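Side-chain contacts in copper-containing nitrite reductase (Thermus scotoductus, PDB 6HBE), which probably reduces nitrite to nitric oxide, taking electrons from cytochrome c, as a homotrimeric copper enzyme whose chain carries three domains: residues Asp71-Gly76 against His431-Gly436; Leu156-Ser161 against Tyr262-His267; Asp391-Asp396 against Pro402-Lys407. All blocks are in the same frame, centred on the assembly; numbering follows the deposited sequence.

Contact 1 of 3, residues Asp71-Gly76 against His431-Gly436; sequences DNVTHG and HPYMKG. With CU (copper (II) ion), chain L; CU (copper (II) ion), chain N.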
loop_
_atom_site.group_PDB
_atom_site.type_symbol
_atom_site.label_atom_id
_atom_site.label_comp_id
_atom_site.label_asym_id
_atom_site.label_seq_id
_atom_site.Cartn_x
_atom_site.Cartn_y
_atom_site.Cartn_z
ATOM N N ASP C 71 9.757 32.144 -1.565
ATOM C CA ASP C 71 8.753 31.921 -0.529
ATOM C C ASP C 71 9.182 32.540 0.827
ATOM O O ASP C 71 10.302 32.997 0.963
ATOM C CB ASP C 71 8.563 30.403 -0.337
ATOM C CG ASP C 71 7.168 30.016 0.134
ATOM O OD1 ASP C 71 6.291 30.890 0.322
ATOM O OD2 ASP C 71 6.938 28.788 0.296
ATOM N N ASN C 72 8.285 32.471 1.809
ATOM C CA ASN C 72 8.537 32.873 3.213
ATOM C C ASN C 72 9.022 31.746 4.150
ATOM O O ASN C 72 9.233 32.016 5.331
ATOM C CB ASN C 72 7.274 33.543 3.822
ATOM C CG ASN C 72 6.042 32.621 3.838
ATOM O OD1 ASN C 72 5.906 31.738 3.008
ATOM N ND2 ASN C 72 5.136 32.846 4.776
ATOM N N VAL C 73 9.187 30.508 3.647
ATOM C CA VAL C 73 9.863 29.431 4.391
ATOM C C VAL C 73 11.034 28.881 3.586
ATOM O O VAL C 73 11.124 29.092 2.365
ATOM C CB VAL C 73 8.920 28.269 4.815
ATOM C CG1 VAL C 73 7.725 28.802 5.592
ATOM C CG2 VAL C 73 8.456 27.426 3.620
ATOM N N THR C 74 11.907 28.177 4.291
ATOM C CA THR C 74 13.102 27.535 3.729
ATOM C C THR C 74 12.733 26.457 2.711
ATOM O O THR C 74 11.774 25.748 2.937
ATOM C CB THR C 74 13.920 26.929 4.878
ATOM O OG1 THR C 74 14.358 28.001 5.727
ATOM C CG2 THR C 74 15.146 26.157 4.422
ATOM N N HIS C 75 13.525 26.332 1.639
ATOM C CA HIS C 75 13.356 25.287 0.607
ATOM C C HIS C 75 14.755 24.785 0.250
ATOM O O HIS C 75 15.722 25.040 0.991
ATOM C CB HIS C 75 12.604 25.843 -0.631
ATOM C CG HIS C 75 11.165 26.150 -0.365
ATOM N ND1 HIS C 75 10.227 25.161 -0.169
ATOM C CD2 HIS C 75 10.500 27.328 -0.271
ATOM C CE1 HIS C 75 9.053 25.718 0.080
ATOM N NE2 HIS C 75 9.191 27.028 0.020
ATOM N N GLY C 76 14.875 24.056 -0.842
ATOM C CA GLY C 76 16.157 23.528 -1.269
ATOM C C GLY C 76 15.970 22.691 -2.501
ATOM O O GLY C 76 14.918 22.766 -3.130
ATOM N N HIS C 431 6.393 25.864 11.540
ATOM C CA HIS C 431 5.868 25.683 10.177
ATOM C C HIS C 431 4.535 26.439 10.053
ATOM O O HIS C 431 3.454 25.859 10.218
ATOM C CB HIS C 431 5.658 24.172 9.893
ATOM C CG HIS C 431 6.809 23.302 10.302
ATOM N ND1 HIS C 431 6.814 22.549 11.465
ATOM C CD2 HIS C 431 7.994 23.065 9.696
ATOM C CE1 HIS C 431 7.947 21.881 11.545
ATOM N NE2 HIS C 431 8.687 22.185 10.492
ATOM N N PRO C 432 4.592 27.758 9.752
ATOM C CA PRO C 432 3.376 28.596 9.907
ATOM C C PRO C 432 2.207 28.313 8.949
ATOM O O PRO C 432 1.107 28.776 9.201
ATOM C CB PRO C 432 3.893 30.041 9.759
ATOM C CG PRO C 432 5.307 29.941 9.269
ATOM C CD PRO C 432 5.759 28.510 9.256
ATOM N N TYR C 433 2.473 27.551 7.888
ATOM C CA TYR C 433 1.456 27.021 6.946
ATOM C C TYR C 433 0.637 25.826 7.505
ATOM O O TYR C 433 -0.402 25.485 6.945
ATOM C CB TYR C 433 2.105 26.660 5.586
ATOM C CG TYR C 433 3.222 25.657 5.704
ATOM C CD1 TYR C 433 2.966 24.282 5.692
ATOM C CD2 TYR C 433 4.540 26.073 5.865
ATOM C CE1 TYR C 433 4.007 23.362 5.832
ATOM C CE2 TYR C 433 5.556 25.178 6.024
ATOM C CZ TYR C 433 5.296 23.812 6.003
ATOM O OH TYR C 433 6.364 22.946 6.175
ATOM N N MET C 434 1.085 25.204 8.600
ATOM C CA MET C 434 0.242 24.240 9.347
ATOM C C MET C 434 -0.837 24.974 10.096
ATOM O O MET C 434 -0.528 25.876 10.887
ATOM C CB MET C 434 1.032 23.502 10.414
ATOM C CG MET C 434 2.061 22.550 9.874
ATOM S SD MET C 434 3.000 21.682 11.155
ATOM C CE MET C 434 1.762 20.901 12.134
ATOM N N LYS C 435 -2.084 24.569 9.913
ATOM C CA LYS C 435 -3.209 25.296 10.513
ATOM C C LYS C 435 -4.354 24.392 10.922
ATOM O O LYS C 435 -4.715 23.450 10.203
ATOM C CB LYS C 435 -3.730 26.377 9.542
ATOM C CG LYS C 435 -4.793 27.305 10.158
ATOM C CD LYS C 435 -5.193 28.471 9.251
ATOM C CE LYS C 435 -4.097 29.519 9.137
ATOM N NZ LYS C 435 -4.545 30.680 8.319
ATOM N N GLY C 436 -4.955 24.714 12.067
ATOM C CA GLY C 436 -6.113 23.999 12.589
ATOM C C GLY C 436 -7.066 24.901 13.357
ATOM O O GLY C 436 -6.747 26.077 13.610
HETATM CU CU CU L . 5.372 22.380 12.849
HETATM CU CU CU N . 10.409 23.116 -0.244
#

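Contact 2 of 3, residues Leu156-Ser161 against Tyr262-His267; sequences LYIIQS and YTLVTH. With CU (copper (II) ion), chain E.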
loop_
_atom_site.group_PDB
_atom_site.type_symbol
_atom_site.label_atom_id
_atom_site.label_comp_id
_atom_site.label_asym_id
_atom_site.label_seq_id
_atom_site.Cartn_x
_atom_site.Cartn_y
_atom_site.Cartn_z
ATOM N N LEU C 156 7.102 11.705 -25.821
ATOM C CA LEU C 156 6.097 11.956 -24.806
ATOM C C LEU C 156 6.826 11.845 -23.453
ATOM O O LEU C 156 7.421 10.806 -23.174
ATOM C CB LEU C 156 4.998 10.913 -24.877
ATOM C CG LEU C 156 4.225 10.774 -26.202
ATOM C CD1 LEU C 156 3.186 9.683 -26.054
ATOM C CD2 LEU C 156 3.540 12.079 -26.590
ATOM N N TYR C 157 6.781 12.915 -22.665
ATOM C CA TYR C 157 7.394 12.974 -21.324
ATOM C C TYR C 157 6.274 13.001 -20.286
ATOM O O TYR C 157 5.416 13.922 -20.297
ATOM C CB TYR C 157 8.301 14.191 -21.207
ATOM C CG TYR C 157 9.466 14.274 -22.206
ATOM C CD1 TYR C 157 9.309 14.926 -23.436
ATOM C CD2 TYR C 157 10.725 13.822 -21.886
ATOM C CE1 TYR C 157 10.359 15.076 -24.331
ATOM C CE2 TYR C 157 11.789 13.976 -22.765
ATOM C CZ TYR C 157 11.588 14.605 -24.007
ATOM O OH TYR C 157 12.619 14.763 -24.916
ATOM N N ILE C 158 6.259 11.991 -19.402
ATOM C CA ILE C 158 5.140 11.785 -18.466
ATOM C C ILE C 158 5.623 11.594 -17.006
ATOM O O ILE C 158 6.425 10.702 -16.746
ATOM C CB ILE C 158 4.349 10.493 -18.849
ATOM C CG1 ILE C 158 3.822 10.539 -20.299
ATOM C CG2 ILE C 158 3.179 10.265 -17.882
ATOM C CD1 ILE C 158 2.609 11.422 -20.472
ATOM N N ILE C 159 5.081 12.377 -16.075
ATOM C CA ILE C 159 5.233 12.122 -14.630
ATOM C C ILE C 159 3.912 11.642 -14.081
ATOM O O ILE C 159 2.872 12.227 -14.405
ATOM C CB ILE C 159 5.698 13.379 -13.857
ATOM C CG1 ILE C 159 7.212 13.558 -14.051
ATOM C CG2 ILE C 159 5.354 13.304 -12.376
ATOM C CD1 ILE C 159 7.781 14.886 -13.559
ATOM N N GLN C 160 3.973 10.577 -13.279
ATOM C CA GLN C 160 2.890 10.176 -12.403
ATOM C C GLN C 160 3.124 10.685 -10.993
ATOM O O GLN C 160 4.202 10.480 -10.456
ATOM C CB GLN C 160 2.728 8.639 -12.391
ATOM C CG GLN C 160 1.512 8.187 -11.579
ATOM C CD GLN C 160 1.309 6.669 -11.594
ATOM O OE1 GLN C 160 1.348 6.010 -12.655
ATOM N NE2 GLN C 160 1.121 6.097 -10.402
ATOM N N SER C 161 2.099 11.256 -10.358
ATOM C CA SER C 161 2.244 11.795 -8.996
ATOM C C SER C 161 0.912 11.769 -8.256
ATOM O O SER C 161 -0.156 11.694 -8.876
ATOM C CB SER C 161 2.810 13.233 -9.021
ATOM O OG SER C 161 1.883 14.169 -9.566
ATOM N N TYR C 262 -5.661 4.321 -28.179
ATOM C CA TYR C 262 -4.763 3.446 -27.474
ATOM C C TYR C 262 -4.548 4.096 -26.103
ATOM O O TYR C 262 -3.898 5.141 -26.008
ATOM C CB TYR C 262 -3.428 3.314 -28.233
ATOM C CG TYR C 262 -3.514 2.563 -29.573
ATOM C CD1 TYR C 262 -3.855 3.231 -30.752
ATOM C CD2 TYR C 262 -3.240 1.212 -29.650
ATOM C CE1 TYR C 262 -3.940 2.551 -31.980
ATOM C CE2 TYR C 262 -3.335 0.496 -30.860
ATOM C CZ TYR C 262 -3.670 1.182 -32.030
ATOM O OH TYR C 262 -3.745 0.509 -33.240
ATOM N N THR C 263 -5.155 3.511 -25.072
ATOM C CA THR C 263 -5.270 4.165 -23.763
ATOM C C THR C 263 -3.994 3.925 -22.929
ATOM O O THR C 263 -3.588 2.784 -22.737
ATOM C CB THR C 263 -6.548 3.676 -23.051
ATOM O OG1 THR C 263 -7.690 4.160 -23.763
ATOM C CG2 THR C 263 -6.633 4.167 -21.628
ATOM N N LEU C 264 -3.427 4.999 -22.394
ATOM C CA LEU C 264 -2.273 4.946 -21.479
ATOM C C LEU C 264 -2.801 4.906 -20.042
ATOM O O LEU C 264 -3.625 5.757 -19.638
ATOM C CB LEU C 264 -1.412 6.198 -21.670
ATOM C CG LEU C 264 -0.172 6.344 -20.799
ATOM C CD1 LEU C 264 0.885 5.340 -21.272
ATOM C CD2 LEU C 264 0.375 7.778 -20.824
ATOM N N VAL C 265 -2.322 3.948 -19.255
ATOM C CA VAL C 265 -2.906 3.722 -17.923
ATOM C C VAL C 265 -1.883 3.008 -17.032
ATOM O O VAL C 265 -0.950 2.297 -17.534
ATOM C CB VAL C 265 -4.254 2.940 -18.051
ATOM C CG1 VAL C 265 -4.031 1.508 -18.496
ATOM C CG2 VAL C 265 -5.099 2.994 -16.766
ATOM N N THR C 266 -2.040 3.214 -15.723
ATOM C CA THR C 266 -1.375 2.365 -14.727
ATOM C C THR C 266 -2.289 1.198 -14.387
ATOM O O THR C 266 -3.481 1.374 -14.059
ATOM C CB THR C 266 -0.943 3.092 -13.407
ATOM O OG1 THR C 266 -0.519 2.103 -12.461
ATOM C CG2 THR C 266 -2.081 3.913 -12.780
ATOM N N HIS C 267 -1.740 -0.008 -14.382
ATOM C CA HIS C 267 -2.555 -1.200 -14.077
ATOM C C HIS C 267 -2.779 -1.421 -12.551
ATOM O O HIS C 267 -3.399 -2.392 -12.159
ATOM C CB HIS C 267 -2.037 -2.453 -14.804
ATOM C CG HIS C 267 -3.078 -3.087 -15.686
ATOM N ND1 HIS C 267 -4.067 -3.906 -15.200
ATOM C CD2 HIS C 267 -3.316 -2.960 -17.020
ATOM C CE1 HIS C 267 -4.850 -4.288 -16.198
ATOM N NE2 HIS C 267 -4.420 -3.721 -17.310
HETATM CU CU CU E . -5.316 -4.147 -19.118
HETATM O O HOH W 1 -0.064 3.460 -9.959
HETATM O O HOH W 2 -5.822 -3.165 -20.763
#

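Contact 3 of 3, residues Asp391-Asp396 against Pro402-Lys407; sequences DAVVID and PFVTPK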
loop_
_atom_site.group_PDB
_atom_site.type_symbol
_atom_site.label_atom_id
_atom_site.label_comp_id
_atom_site.label_asym_id
_atom_site.label_seq_id
_atom_site.Cartn_x
_atom_site.Cartn_y
_atom_site.Cartn_z
ATOM N N ASP C 391 4.650 22.826 17.493
ATOM C CA ASP C 391 3.843 23.378 18.576
ATOM C C ASP C 391 2.492 23.766 18.011
ATOM O O ASP C 391 2.215 23.577 16.800
ATOM C CB ASP C 391 4.581 24.546 19.301
ATOM C CG ASP C 391 4.814 25.798 18.413
ATOM O OD1 ASP C 391 4.128 26.006 17.386
ATOM O OD2 ASP C 391 5.684 26.630 18.785
ATOM N N ALA C 392 1.624 24.284 18.880
ATOM C CA ALA C 392 0.356 24.852 18.450
ATOM C C ALA C 392 0.195 26.214 19.162
ATOM O O ALA C 392 0.251 26.245 20.390
ATOM C CB ALA C 392 -0.789 23.925 18.817
ATOM N N VAL C 393 0.005 27.292 18.387
ATOM C CA VAL C 393 -0.086 28.699 18.897
ATOM C C VAL C 393 -1.314 29.400 18.277
ATOM O O VAL C 393 -1.448 29.492 17.047
ATOM C CB VAL C 393 1.215 29.515 18.609
ATOM C CG1 VAL C 393 2.462 28.752 19.029
ATOM C CG2 VAL C 393 1.371 29.895 17.137
ATOM N N VAL C 394 -2.243 29.866 19.112
ATOM C CA VAL C 394 -3.430 30.548 18.597
ATOM C C VAL C 394 -3.036 31.887 17.955
ATOM O O VAL C 394 -2.239 32.651 18.535
ATOM C CB VAL C 394 -4.481 30.761 19.690
ATOM C CG1 VAL C 394 -5.643 31.617 19.186
ATOM C CG2 VAL C 394 -5.008 29.431 20.167
ATOM N N ILE C 395 -3.573 32.149 16.762
ATOM C CA ILE C 395 -3.350 33.428 16.067
ATOM C C ILE C 395 -4.637 34.191 15.681
ATOM O O ILE C 395 -4.545 35.269 15.087
ATOM C CB ILE C 395 -2.435 33.261 14.831
ATOM C CG1 ILE C 395 -3.016 32.252 13.827
ATOM C CG2 ILE C 395 -1.044 32.842 15.280
ATOM C CD1 ILE C 395 -2.834 32.654 12.379
ATOM N N ASP C 396 -5.811 33.650 16.034
ATOM C CA ASP C 396 -7.115 34.282 15.807
ATOM C C ASP C 396 -7.964 33.907 17.022
ATOM O O ASP C 396 -8.365 32.744 17.182
ATOM C CB ASP C 396 -7.758 33.794 14.492
ATOM C CG ASP C 396 -9.097 34.498 14.156
ATOM O OD1 ASP C 396 -9.827 34.961 15.057
ATOM O OD2 ASP C 396 -9.449 34.561 12.963
ATOM N N PRO C 402 -7.182 31.503 24.699
ATOM C CA PRO C 402 -6.106 31.238 23.732
ATOM C C PRO C 402 -4.940 30.501 24.409
ATOM O O PRO C 402 -4.829 30.527 25.635
ATOM C CB PRO C 402 -5.724 32.631 23.226
ATOM C CG PRO C 402 -6.135 33.565 24.338
ATOM C CD PRO C 402 -7.352 32.946 24.967
ATOM N N PHE C 403 -4.121 29.795 23.618
ATOM C CA PHE C 403 -3.143 28.856 24.175
ATOM C C PHE C 403 -1.877 28.840 23.339
ATOM O O PHE C 403 -1.869 29.313 22.180
ATOM C CB PHE C 403 -3.742 27.447 24.321
ATOM C CG PHE C 403 -4.272 26.848 23.017
ATOM C CD1 PHE C 403 -3.415 26.172 22.128
ATOM C CD2 PHE C 403 -5.620 26.936 22.691
ATOM C CE1 PHE C 403 -3.900 25.631 20.944
ATOM C CE2 PHE C 403 -6.111 26.382 21.504
ATOM C CZ PHE C 403 -5.237 25.729 20.630
ATOM N N VAL C 404 -0.809 28.353 23.968
ATOM C CA VAL C 404 0.459 28.084 23.307
ATOM C C VAL C 404 1.013 26.817 23.951
ATOM O O VAL C 404 1.082 26.731 25.188
ATOM C CB VAL C 404 1.456 29.298 23.329
ATOM C CG1 VAL C 404 1.870 29.712 24.737
ATOM C CG2 VAL C 404 2.699 29.002 22.491
ATOM N N THR C 405 1.361 25.803 23.136
ATOM C CA THR C 405 1.894 24.563 23.684
ATOM C C THR C 405 3.386 24.714 23.629
ATOM O O THR C 405 3.892 25.524 22.860
ATOM C CB THR C 405 1.488 23.286 22.884
ATOM O OG1 THR C 405 2.247 23.228 21.662
ATOM C CG2 THR C 405 0.007 23.281 22.592
ATOM N N PRO C 406 4.110 23.933 24.430
ATOM C CA PRO C 406 5.554 23.747 24.166
ATOM C C PRO C 406 5.850 23.116 22.788
ATOM O O PRO C 406 4.948 22.610 22.126
ATOM C CB PRO C 406 6.020 22.794 25.291
ATOM C CG PRO C 406 4.849 22.531 26.173
ATOM C CD PRO C 406 3.622 23.120 25.556
ATOM N N LYS C 407 7.108 23.144 22.371
ATOM C CA LYS C 407 7.521 22.448 21.150
ATOM C C LYS C 407 7.731 20.956 21.489
ATOM O O LYS C 407 8.509 20.608 22.360
ATOM C CB LYS C 407 8.764 23.090 20.552
ATOM C CG LYS C 407 8.447 24.471 19.962
ATOM C CD LYS C 407 9.689 25.268 19.648
ATOM C CE LYS C 407 9.340 26.688 19.239
ATOM N NZ LYS C 407 10.541 27.359 18.672
HETATM O O HOH W 3 6.126 27.091 21.458
#

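Contact 1 of 3, residues Asp71-Gly76 against His431-Gly436
Val73 makes the whole bridge from Asp71-Gly76 to His431-Gly436, meeting Pro432 and Tyr433 two residues before the copper ligand His75. Asp71 comes first: its OD2 takes the ring N-H of His75 through the anti lone pair, NE2 to OD2 2.9 Å and nearly straight at 172°, while its OD1 receives a weak bond from the backbone N of Asn72. Val73 then reaches across with CG1, set anti to its carbonyl carbon (chi1 -54°). That methyl lies 4.2 Å from Pro432 CD, and it also comes up to the edge of the Tyr433 ring at CD2, close to the ring plane. The in-plane bond to Asp71 fixes the ring rotation of His75, which binds copper through ND1 at 2.0 Å, with Cys115, His125 and Gln130 completing the site. On the other side His431 ND1 binds the second copper with His390, Cys428 and Met434 (SD to CU 3.0 Å). The metals are 14.0 Å apart, CU to CU, within the range usual for electron tunnelling between metal centres. Tyr433 OH is hydrogen-bonded to Glu385 OE1 and Asn356 ND2. The loop between strands 62-69 and 78-79 thus meets the turn before strand 435-443, and Pro432 also rests on strand 422-427.

Contact 2 of 3, residues Leu156-Ser161 against Tyr262-His267
Gln160 swings CG anti to its backbone N (chi1 -175°) and runs on extended, which carries its amide to Thr266; there chi1 of 170° puts OG1 anti to the backbone N and CG2 between N and the carbonyl carbon, and CB and CG2 face the amide oxygen. The two side chains cross at about a right angle, with Gln160 OE1 3.8 Å from Thr266 CB. Further along, Ile158 and Leu264 touch by their end methyls, CD1 to CD2 4.3 Å, a thin apolar contact between strands 154-163 and 260-266, which belong to different sheets. Past Thr266 the chain leaves the strand and His267 binds copper through NE2 at 2.1 Å; a water 2.0 Å from CU, lying in the plane of the His267 ring, is a further ligand. His80 and His114 of the second subunit complete this site, as at the type 2 copper of related nitrite reductases. The pair of strands is thus apolar at one end and water-bridged at the other, every polar atom there having a partner: a water accepts from Gln160 NE2 at 2.9 Å and bonds Thr266 OG1, Gln160 OE1 bonds Ser213, and Thr266 OG1 also bonds Thr214 N and Val268 N, which holds Thr266 fast one residue before the copper ligand.

Contact 3 of 3, residues Asp391-Asp396 against Pro402-Lys407
Val394 lays its CG2 methyl over the centre of one face of the Phe403 ring, a CH-pi contact with CG2 3.6 Å from the ring centroid and 14° off the normal. The torsion that does this, chi1 173°, sends the other methyl, CG1, out along the strand to the ring of Pro402. Phe403 is itself set with CG between its backbone N and carbonyl carbon (chi1 58°), which brings the ring to the side of Ala392, where CE1 meets its CB at 4.1 Å. Thr405 CG2 touches the same Ala392 methyl, and Phe373 of strand 370-375 packs against all three. Elsewhere Val393 CG1 and Val404 CG2 press together at 3.5 Å, tighter than usual for two methyls.

Around this centre the backbones run nearly antiparallel. Val394 N bonds Phe403 O almost straight, and Thr405 N bonds Ala392 O, leaving Val393 and Val404 between them as a non-hydrogen-bonded pair. Phe403 N is buried with no partner, Val394 CG2 lying against it. Next, Thr405 puts its side chain to work: OG1 accepts from Ala392 N at 3.0 Å and donates to Pro406 O at 2.8 Å, taking the place of Thr405 O, the acceptor Ala392 N would have in a regular hydrogen-bonded pair. At the rim Asp391 OD2 is hydrogen-bonded to Ser429 OG and also takes a proton from a water, OD2 to water 2.7 Å, which donates to Thr405 O as well. Lys407 runs alongside Asp391, but its NZ stays 4.9 Å from Asp391 OD2.

Strand 393-398 is the outer strand of its sheet here, and a classic bulge places Ile395 and Asp396 both opposite Val425. This edge strand and its returning loop, just after the copper ligand His390 and with Asp391 packed on the ligand Cys428, are part of the C-terminal plastocyanin/azurin-like (cupredoxin) domain.

How the contacts relate
Contact 2 is the buried one, joining the two sheets of a sandwich; contacts 1 and 3 are only partly buried and lie on the other side of the chain's centre, their centres about 32 Å (contact 1) and 44 Å (contact 3) from that of contact 2. Contact 3 and the 431-436 half of contact 1 share the plastocyanin/azurin-like domain and reach the same sheet, on strands that flank 422-427. Their chemistry follows their place. A single valine spans the boundary between domains in contact 1, in contact 2 a water and a pair of methyls join two facing sheets, and contact 3, local in sequence, uses true backbone bonding. Copper ligands lie in the first two and adjoin the third.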